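Local structure of PKD domain (Vibrio anguillarum, 6AEM) at residues 23-28 and 48-53. The protein is a calcium-binding polycystic-kidney-disease domain of the protease Epp, whose precise role in the enzyme is not established. Residues are numbered along the deposited sequence; the frame is centred on the assembly and turned at random. Where two conformers were deposited one is given.
Sequences AFNYSH and SEMAPS. With ZN (zinc ion), chain D.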
loop_
_atom_site.group_PDB
_atom_site.type_symbol
_atom_site.label_atom_id
_atom_site.label_comp_id
_atom_site.label_asym_id
_atom_site.label_seq_id
_atom_site.Cartn_x
_atom_site.Cartn_y
_atom_site.Cartn_z
ATOM N N ALA A 23 -5.846 -3.910 3.213
ATOM C CA ALA A 23 -4.463 -4.200 2.861
ATOM C C ALA A 23 -3.814 -5.074 3.925
ATOM O O ALA A 23 -3.953 -4.820 5.129
ATOM C CB ALA A 23 -3.662 -2.912 2.721
ATOM N N PHE A 24 -3.085 -6.083 3.459
ATOM C CA PHE A 24 -2.166 -6.839 4.294
ATOM C C PHE A 24 -0.796 -6.317 3.906
ATOM O O PHE A 24 -0.405 -6.431 2.752
ATOM C CB PHE A 24 -2.241 -8.355 4.031
ATOM C CG PHE A 24 -3.626 -8.944 4.108
ATOM C CD1 PHE A 24 -4.430 -8.700 5.185
ATOM C CD2 PHE A 24 -4.103 -9.778 3.089
ATOM C CE1 PHE A 24 -5.696 -9.251 5.253
ATOM C CE2 PHE A 24 -5.373 -10.333 3.166
ATOM C CZ PHE A 24 -6.149 -10.052 4.234
ATOM N N ASN A 25 -0.069 -5.799 4.872
ATOM C CA ASN A 25 1.186 -5.115 4.592
ATOM C C ASN A 25 2.344 -6.058 4.917
ATOM O O ASN A 25 2.492 -6.500 6.056
ATOM C CB ASN A 25 1.297 -3.830 5.409
ATOM C CG ASN A 25 2.384 -2.902 4.871
ATOM O OD1 ASN A 25 3.368 -3.348 4.267
ATOM N ND2 ASN A 25 2.201 -1.608 5.054
ATOM N N TYR A 26 3.129 -6.397 3.908
ATOM C CA TYR A 26 4.270 -7.287 4.079
ATOM C C TYR A 26 5.594 -6.540 4.035
ATOM O O TYR A 26 6.648 -7.157 3.827
ATOM C CB TYR A 26 4.250 -8.364 2.991
ATOM C CG TYR A 26 2.942 -9.125 2.870
ATOM C CD1 TYR A 26 2.143 -9.389 3.990
ATOM C CD2 TYR A 26 2.513 -9.597 1.651
ATOM C CE1 TYR A 26 0.954 -10.109 3.887
ATOM C CE2 TYR A 26 1.325 -10.315 1.535
ATOM C CZ TYR A 26 0.556 -10.551 2.656
ATOM O OH TYR A 26 -0.626 -11.269 2.562
ATOM N N SER A 27 5.554 -5.214 4.141
ATOM C CA SER A 27 6.751 -4.386 4.030
ATOM C C SER A 27 7.625 -4.535 5.266
ATOM O O SER A 27 7.136 -4.707 6.391
ATOM C CB SER A 27 6.371 -2.921 3.822
ATOM O OG SER A 27 5.525 -2.725 2.683
ATOM N N HIS A 28 8.925 -4.436 5.062
ATOM C CA HIS A 28 9.879 -4.611 6.153
ATOM C C HIS A 28 11.223 -4.088 5.693
ATOM O O HIS A 28 11.459 -3.903 4.503
ATOM C CB HIS A 28 9.982 -6.102 6.578
ATOM C CG HIS A 28 10.444 -6.999 5.479
ATOM N ND1 HIS A 28 9.640 -7.371 4.425
ATOM C CD2 HIS A 28 11.650 -7.566 5.247
ATOM C CE1 HIS A 28 10.333 -8.130 3.598
ATOM N NE2 HIS A 28 11.554 -8.271 4.077
ATOM N N SER A 48 -1.685 7.382 5.404
ATOM C CA SER A 48 -0.408 7.135 6.063
ATOM C C SER A 48 -0.483 5.974 7.052
ATOM O O SER A 48 0.476 5.739 7.796
ATOM C CB SER A 48 0.103 8.402 6.746
ATOM O OG SER A 48 -0.829 8.824 7.714
ATOM N N GLU A 49 -1.587 5.238 7.064
ATOM C CA GLU A 49 -1.695 4.081 7.940
ATOM C C GLU A 49 -0.913 2.891 7.399
ATOM O O GLU A 49 -0.699 2.734 6.192
ATOM C CB GLU A 49 -3.151 3.674 8.114
ATOM C CG GLU A 49 -3.952 4.681 8.901
ATOM C CD GLU A 49 -5.354 4.220 9.166
ATOM O OE1 GLU A 49 -5.656 3.036 8.861
ATOM O OE2 GLU A 49 -6.134 5.031 9.717
ATOM N N MET A 50 -0.518 2.019 8.324
ATOM C CA MET A 50 0.225 0.817 7.956
ATOM C C MET A 50 -0.633 -0.158 7.154
ATOM O O MET A 50 -0.202 -0.656 6.106
ATOM C CB MET A 50 0.774 0.153 9.211
ATOM C CG MET A 50 1.657 -1.071 8.933
ATOM S SD MET A 50 2.383 -1.790 10.412
ATOM C CE MET A 50 0.908 -2.580 11.022
ATOM N N ALA A 51 -1.844 -0.438 7.621
ATOM C CA ALA A 51 -2.706 -1.458 7.028
ATOM C C ALA A 51 -4.111 -0.892 6.910
ATOM O O ALA A 51 -5.023 -1.279 7.658
ATOM C CB ALA A 51 -2.708 -2.707 7.903
ATOM N N PRO A 52 -4.315 0.034 5.973
ATOM C CA PRO A 52 -5.598 0.732 5.871
ATOM C C PRO A 52 -6.696 -0.156 5.292
ATOM O O PRO A 52 -6.454 -1.149 4.593
ATOM C CB PRO A 52 -5.284 1.918 4.942
ATOM C CG PRO A 52 -4.151 1.454 4.125
ATOM C CD PRO A 52 -3.318 0.584 5.038
ATOM N N SER A 53 -7.929 0.229 5.604
ATOM C CA SER A 53 -9.115 -0.305 4.964
ATOM C C SER A 53 -9.781 0.877 4.288
ATOM O O SER A 53 -9.770 1.991 4.827
ATOM C CB SER A 53 -10.076 -0.931 5.991
ATOM O OG SER A 53 -9.545 -2.131 6.532
HETATM ZN ZN ZN D . 12.935 -9.710 3.539
#
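In the beta-sandwich of this PKD domain, strand 20-25 meets the loop that enters edge strand 53-55, and Ala23 and Asn25 meet Met50, Ala51 and Pro52. Ala23 N donates to Pro52 O at 3.1 Å, a backbone bond where the two antiparallel strands begin to pair. The methyl of Ala23 points toward the loop, with its CB 4.2 Å from CD of the Pro52 ring. Trp39 of strand 34-40, in the other sheet, packs against both residues. Further along, the backbone pairing gives way to a side chain. Asn25 ND2 donates to Met50 O at 2.8 Å, nearly straight at 168°. That oxygen lies close to the amide plane of Asn25, while ND2 is tilted 23° from the carbonyl plane of Met50. Trp39 NE1 adds a weak bond to the same oxygen. The CG of Asn25 is anti to its own N (chi1 -164°), which carries the amide out so that ND2 reaches Met50 O. Asn25 OD1 accepts a hydrogen bond from Ser27 N at 2.9 Å, an Asx turn. The carboxamide is therefore held at both ends. Past the turn, His28 ND1 donates a hydrogen bond to Tyr26 O, and His28 NE2 binds zinc at 2.1 Å, with Glu30 as a second ligand.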